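Local coordinates for protein probable exosome complex exonuclease 1 (Archaeoglobus fulgidus, PDB 3M7N) that probably degrades RNA in the 3' to 5' direction as the catalytic Rrp41 subunit of the archaeal exosome and may also add heteromeric RNA tails, at residues E87-K90 and R91-P94; V146-D150 and A151-M155; A236-R239 and R240-V244. The protein carries 1 engineered substitution. All coordinates share one frame; numbering follows the deposited sequence.

From the N terminus the chain first reaches contact 1, in the surface loop that leads from strand 74-81 into helix 96-110, where E87-P94 lies close to the bound RNA. Contact 2 follows at the C-terminal end of helix 136-150 and turns the chain toward strand 158-167. Contact 3 is one pair of turns inside the long helix 212-248. The three are strictly in series, with none nested in or crossing another. Contact 1 stands apart, its centre about 30 Å from that of contact 2, whereas contacts 2 and 3 touch: V149 of helix 136-150 packs on I237, tying the end of that helix to the C-terminal helix.

Contact 1 of 3, residues E87-K90 and R91-P94; sequences EERK and RPGP
The ammonium group of K90 reaches forward alongside the extended loop, where a water lying 2.9 Å from K90 NZ accepts one of its protons. That water also lies within hydrogen-bonding distance of two carbonyls of 91-94, R91 O and, at 3.2 Å, G93 O, although more acceptors surround it than it has protons to give. Further on, K90 NZ forms a salt bridge with D95, so charge and solvent together fix the end of the lysine chain. CG of K90 stands anti to its own N (chi1 -178°), and the chain stays extended until it bends at the last torsion, a span that suits a long, flexible cation. Its methylenes lie beside the next peptide, with K90 CG 3.5 Å from R91 N.

R89 takes the other route. Its guanidinium comes up obliquely to the CD corner of the P92 ring, NH1 lying 3.6 Å from P92 CD, while NH2 nears R91 CA. The chain bends at chi2 to get there, and NE makes a salt bridge with D138 of the exonuclease 2 subunit. With an alanine in place of R89, D138 of that subunit is likely to lose its charged mate and the CD corner of P92 its cover.

P92 suits the extended backbone because its phi of -62° is the value its ring imposes, and its CD supplies the surface that R89 touches. G93 is required by its backbone, since at phi 105° a beta carbon would be jammed against the preceding carbonyl oxygen.

E87 and K90 each pack on a cytosine base of the bound RNA. The salt bridges of K90 to D95 and of R89 to D138 of the other subunit probably restrain the two cationic chains, leaving K90 placed beside a base of the RNA.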
# COMPACT_ATOMS: atom_id res chain seq x y z
N GLU E 87 -26.44 -14.86 8.20
CA GLU E 87 -26.89 -15.66 9.34
C GLU E 87 -25.86 -15.64 10.48
O GLU E 87 -26.22 -15.49 11.64
CB GLU E 87 -27.20 -17.09 8.89
CG GLU E 87 -28.56 -17.28 8.17
CD GLU E 87 -28.58 -16.87 6.67
OE1 GLU E 87 -27.52 -16.65 6.05
OE2 GLU E 87 -29.71 -16.80 6.12
N GLU E 88 -24.59 -15.79 10.12
CA GLU E 88 -23.49 -15.76 11.08
C GLU E 88 -22.65 -14.52 10.82
O GLU E 88 -22.07 -14.39 9.74
CB GLU E 88 -22.61 -17.00 10.92
CG GLU E 88 -23.32 -18.34 11.14
CD GLU E 88 -23.16 -18.88 12.56
OE1 GLU E 88 -22.96 -18.06 13.49
OE2 GLU E 88 -23.23 -20.11 12.73
N ARG E 89 -22.57 -13.61 11.79
CA ARG E 89 -21.88 -12.34 11.58
C ARG E 89 -20.59 -12.54 10.81
O ARG E 89 -19.76 -13.39 11.16
CB ARG E 89 -21.58 -11.65 12.91
CG ARG E 89 -21.08 -10.21 12.78
CD ARG E 89 -19.70 -10.07 13.40
NE ARG E 89 -19.18 -8.72 13.27
CZ ARG E 89 -17.88 -8.44 13.17
NH1 ARG E 89 -17.48 -7.18 13.06
NH2 ARG E 89 -16.99 -9.42 13.18
N LYS E 90 -20.41 -11.77 9.74
CA LYS E 90 -19.30 -11.98 8.82
C LYS E 90 -18.24 -10.88 8.95
O LYS E 90 -18.55 -9.71 8.81
CB LYS E 90 -19.81 -12.04 7.39
CG LYS E 90 -18.74 -12.31 6.37
CD LYS E 90 -19.15 -11.87 4.98
CE LYS E 90 -18.06 -12.23 3.99
NZ LYS E 90 -17.79 -11.10 3.05
N ARG E 91 -16.99 -11.28 9.21
CA ARG E 91 -15.89 -10.32 9.37
C ARG E 91 -15.83 -9.35 8.18
O ARG E 91 -15.82 -9.78 7.02
CB ARG E 91 -14.54 -11.02 9.58
CG ARG E 91 -14.19 -12.11 8.55
CD ARG E 91 -12.72 -12.05 8.10
NE ARG E 91 -11.76 -12.54 9.09
CZ ARG E 91 -10.43 -12.50 8.94
NH1 ARG E 91 -9.63 -12.97 9.88
NH2 ARG E 91 -9.90 -11.97 7.84
N PRO E 92 -15.81 -8.05 8.48
CA PRO E 92 -15.77 -6.98 7.47
C PRO E 92 -14.49 -7.05 6.63
O PRO E 92 -13.49 -7.65 7.04
CB PRO E 92 -15.78 -5.69 8.31
CG PRO E 92 -15.50 -6.11 9.72
CD PRO E 92 -15.92 -7.53 9.86
N GLY E 93 -14.53 -6.44 5.45
CA GLY E 93 -13.43 -6.53 4.51
C GLY E 93 -13.75 -7.46 3.36
O GLY E 93 -14.59 -8.36 3.49
N PRO E 94 -13.08 -7.26 2.22
CA PRO E 94 -13.43 -8.06 1.04
C PRO E 94 -12.89 -9.46 1.20
O PRO E 94 -11.81 -9.66 1.76
CB PRO E 94 -12.69 -7.35 -0.10
CG PRO E 94 -12.10 -6.10 0.49
CD PRO E 94 -11.94 -6.37 1.95
O HOH W 1 -17.60 -8.58 4.56

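Contact 2 of 3, residues V146-D150 and A151-M155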
# COMPACT_ATOMS: atom_id res chain seq x y z
N VAL E 146 -30.33 1.19 -11.51
CA VAL E 146 -31.26 2.25 -11.11
C VAL E 146 -30.46 3.47 -10.65
O VAL E 146 -30.70 4.59 -11.14
CB VAL E 146 -32.27 1.79 -10.02
CG1 VAL E 146 -33.02 2.99 -9.43
CG2 VAL E 146 -33.24 0.79 -10.58
N ALA E 147 -29.49 3.25 -9.76
CA ALA E 147 -28.64 4.34 -9.26
C ALA E 147 -27.90 5.07 -10.38
O ALA E 147 -27.80 6.30 -10.38
CB ALA E 147 -27.65 3.84 -8.20
N LEU E 148 -27.38 4.31 -11.34
CA LEU E 148 -26.71 4.91 -12.48
C LEU E 148 -27.67 5.81 -13.25
O LEU E 148 -27.31 6.94 -13.62
CB LEU E 148 -26.10 3.83 -13.39
CG LEU E 148 -24.82 3.16 -12.85
CD1 LEU E 148 -24.44 1.93 -13.65
CD2 LEU E 148 -23.65 4.15 -12.80
N VAL E 149 -28.89 5.35 -13.46
CA VAL E 149 -29.84 6.16 -14.21
C VAL E 149 -30.23 7.39 -13.42
O VAL E 149 -30.34 8.48 -13.97
CB VAL E 149 -31.11 5.36 -14.63
CG1 VAL E 149 -32.12 6.29 -15.27
CG2 VAL E 149 -30.73 4.25 -15.60
N ASP E 150 -30.40 7.21 -12.12
CA ASP E 150 -30.73 8.29 -11.20
C ASP E 150 -29.64 9.38 -11.24
O ASP E 150 -29.94 10.57 -11.16
CB ASP E 150 -30.92 7.74 -9.79
CG ASP E 150 -31.36 8.80 -8.78
OD1 ASP E 150 -30.89 8.76 -7.62
OD2 ASP E 150 -32.19 9.67 -9.12
N ALA E 151 -28.39 8.96 -11.40
CA ALA E 151 -27.27 9.90 -11.51
C ALA E 151 -27.08 10.40 -12.94
O ALA E 151 -26.15 11.14 -13.23
CB ALA E 151 -25.96 9.25 -11.00
N GLY E 152 -27.95 9.98 -13.84
CA GLY E 152 -27.91 10.51 -15.20
C GLY E 152 -26.66 10.17 -15.98
O GLY E 152 -26.28 10.90 -16.89
N VAL E 153 -25.99 9.06 -15.67
CA VAL E 153 -24.83 8.73 -16.49
C VAL E 153 -25.25 7.97 -17.74
O VAL E 153 -25.94 6.95 -17.67
CB VAL E 153 -23.71 8.02 -15.69
CG1 VAL E 153 -24.05 7.99 -14.22
CG2 VAL E 153 -23.42 6.64 -16.24
N PRO E 154 -24.88 8.50 -18.90
CA PRO E 154 -25.29 7.99 -20.21
C PRO E 154 -24.97 6.51 -20.37
O PRO E 154 -23.86 6.07 -20.05
CB PRO E 154 -24.47 8.84 -21.19
CG PRO E 154 -24.22 10.12 -20.46
CD PRO E 154 -24.02 9.69 -19.02
N MET E 155 -25.95 5.75 -20.86
CA MET E 155 -25.82 4.29 -20.98
C MET E 155 -26.50 3.82 -22.26
O MET E 155 -27.41 4.48 -22.77
CB MET E 155 -26.45 3.59 -19.77
CG MET E 155 -25.56 3.52 -18.53
SD MET E 155 -26.47 3.13 -17.00
CE MET E 155 -26.77 1.38 -17.13
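L148 sets its CG beside the backbone N (chi1 -75°), and M155, turned almost the same way at chi1 -82°, folds its thioether back toward it through a bend at chi3. The two side chains cross at about a right angle, with M155 SD 3.7 Å from L148 CB and a little farther from CD1. The other branch of the leucine, CD2, lies 4.1 Å from V153 CG1, and that same methyl also leans on L148 O. A flexible, polarisable methionine fits a buried site walled by F109 of helix 96-110, which L148 touches as well.

The backbone beneath is a Schellman motif that ends helix 136-150. V153 N bonds to L148 O (3.2 Å), and within that loop G152 N bonds to V149 O (2.8 Å), approaching well above the plane of the carbonyl. G152 has phi 64°, a conformation that favours glycine. Just before the glycine, A151 N still makes the regular helical bond to A147 O (2.9 Å), and the small methyl of A151 sits 3.5 Å from that oxygen, facing V56 of strand 50-60. The buried carboxylate of D150 points elsewhere, accepting a hydrogen bond at OD1 from S42 N.

Contact 3 of 3, residues A236-R239 and R240-V244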
# COMPACT_ATOMS: atom_id res chain seq x y z
N ALA E 236 -39.76 2.79 -11.01
CA ALA E 236 -39.03 3.49 -9.96
C ALA E 236 -38.38 4.78 -10.47
O ALA E 236 -38.34 5.78 -9.77
CB ALA E 236 -37.99 2.55 -9.31
N ILE E 237 -37.90 4.76 -11.71
CA ILE E 237 -37.29 5.93 -12.32
C ILE E 237 -38.35 6.93 -12.78
O ILE E 237 -38.14 8.15 -12.73
CB ILE E 237 -36.36 5.52 -13.49
CG1 ILE E 237 -35.09 4.82 -12.97
CG2 ILE E 237 -35.98 6.72 -14.32
CD1 ILE E 237 -34.10 5.77 -12.24
N LEU E 238 -39.49 6.43 -13.23
CA LEU E 238 -40.59 7.29 -13.62
C LEU E 238 -41.01 8.14 -12.40
O LEU E 238 -41.22 9.35 -12.50
CB LEU E 238 -41.75 6.42 -14.13
CG LEU E 238 -42.96 7.02 -14.87
CD1 LEU E 238 -44.02 7.47 -13.88
CD2 LEU E 238 -42.58 8.16 -15.80
N ARG E 239 -41.13 7.49 -11.25
CA ARG E 239 -41.49 8.18 -10.02
C ARG E 239 -40.51 9.31 -9.73
O ARG E 239 -40.91 10.43 -9.43
CB ARG E 239 -41.56 7.19 -8.86
CG ARG E 239 -42.98 6.79 -8.51
CD ARG E 239 -43.08 5.32 -8.14
NE ARG E 239 -42.02 4.91 -7.23
CZ ARG E 239 -41.57 3.67 -7.13
NH1 ARG E 239 -42.10 2.71 -7.88
NH2 ARG E 239 -40.59 3.39 -6.28
N ARG E 240 -39.22 8.99 -9.81
CA ARG E 240 -38.16 9.96 -9.63
C ARG E 240 -38.30 11.11 -10.63
O ARG E 240 -38.09 12.28 -10.30
CB ARG E 240 -36.81 9.28 -9.80
CG ARG E 240 -35.64 10.24 -9.89
CD ARG E 240 -35.57 11.12 -8.65
NE ARG E 240 -34.42 12.01 -8.71
CZ ARG E 240 -34.18 12.95 -7.82
NH1 ARG E 240 -33.11 13.72 -7.95
NH2 ARG E 240 -35.01 13.14 -6.79
N TYR E 241 -38.65 10.76 -11.86
CA TYR E 241 -38.89 11.76 -12.89
C TYR E 241 -40.00 12.72 -12.47
O TYR E 241 -39.89 13.93 -12.67
CB TYR E 241 -39.23 11.05 -14.18
CG TYR E 241 -39.67 11.91 -15.34
CD1 TYR E 241 -38.76 12.71 -16.02
CD2 TYR E 241 -40.99 11.87 -15.80
CE1 TYR E 241 -39.17 13.47 -17.11
CE2 TYR E 241 -41.40 12.62 -16.89
CZ TYR E 241 -40.48 13.42 -17.54
OH TYR E 241 -40.90 14.17 -18.62
N ILE E 242 -41.07 12.19 -11.88
CA ILE E 242 -42.16 13.03 -11.41
C ILE E 242 -41.69 13.93 -10.27
O ILE E 242 -42.11 15.08 -10.14
CB ILE E 242 -43.34 12.16 -10.96
CG1 ILE E 242 -44.07 11.60 -12.19
CG2 ILE E 242 -44.30 12.94 -10.07
CD1 ILE E 242 -44.80 10.32 -11.91
N GLU E 243 -40.80 13.40 -9.44
CA GLU E 243 -40.30 14.14 -8.29
C GLU E 243 -39.43 15.35 -8.63
O GLU E 243 -39.61 16.42 -8.04
CB GLU E 243 -39.58 13.21 -7.33
CG GLU E 243 -40.54 12.45 -6.45
CD GLU E 243 -39.96 11.13 -6.00
OE1 GLU E 243 -38.80 10.85 -6.39
OE2 GLU E 243 -40.65 10.38 -5.28
N VAL E 244 -38.49 15.21 -9.56
CA VAL E 244 -37.66 16.36 -9.89
C VAL E 244 -38.50 17.34 -10.66
O VAL E 244 -38.21 18.53 -10.70
CB VAL E 244 -36.38 16.03 -10.70
CG1 VAL E 244 -35.79 14.69 -10.27
CG2 VAL E 244 -36.66 16.08 -12.18
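Y241 N and I237 O make the shortest bond of this turn, 2.8 Å, followed by I242 N to L238 O at 2.9 Å. E243 N donates to R239 O at 3.0 Å with the donor in the plane of the carbonyl, while the bond from R240 N to A236 O is weak.

Two arginines spread their flat ends over the helix. The R239 guanidinium lies with one face over A236 CA and gives a hydrogen bond through NH2 to the backbone oxygen of I31. The R240 guanidinium lays a face over V244 CG1, which is 3.3 Å above its plane, and its NE makes a weak, long ion pair with D150. Arginine suits both places because its aliphatic stem and flat head can pack while the N-H groups reach a partner elsewhere in the chain, a carbonyl for R239 and, weakly, a carboxylate for R240. E243 runs extended past R239 O, its CD 3.6 Å from that oxygen, but its OE2 stays 6.0 Å from R239 NE, too far for direct contact.

On another flank L238, with CG anti to its backbone N (chi1 -168°), splits its two methyls between two neighbours. CD1 meets I242 CD1 tip to tip at 3.6 Å, and CD2 approaches the Y241 ring obliquely, 4.0 Å from Y241 CD2. The ring of Y241 also meets an aromatic side chain of another protein chain, their planes at about 50°.

Bonds from each N-H to the carbonyl four residues back, with side chains paired three and four apart, mark a regular alpha-helix, here the C-terminal helix 212-248, whose I237 faces V146 and V149 of helix 136-150.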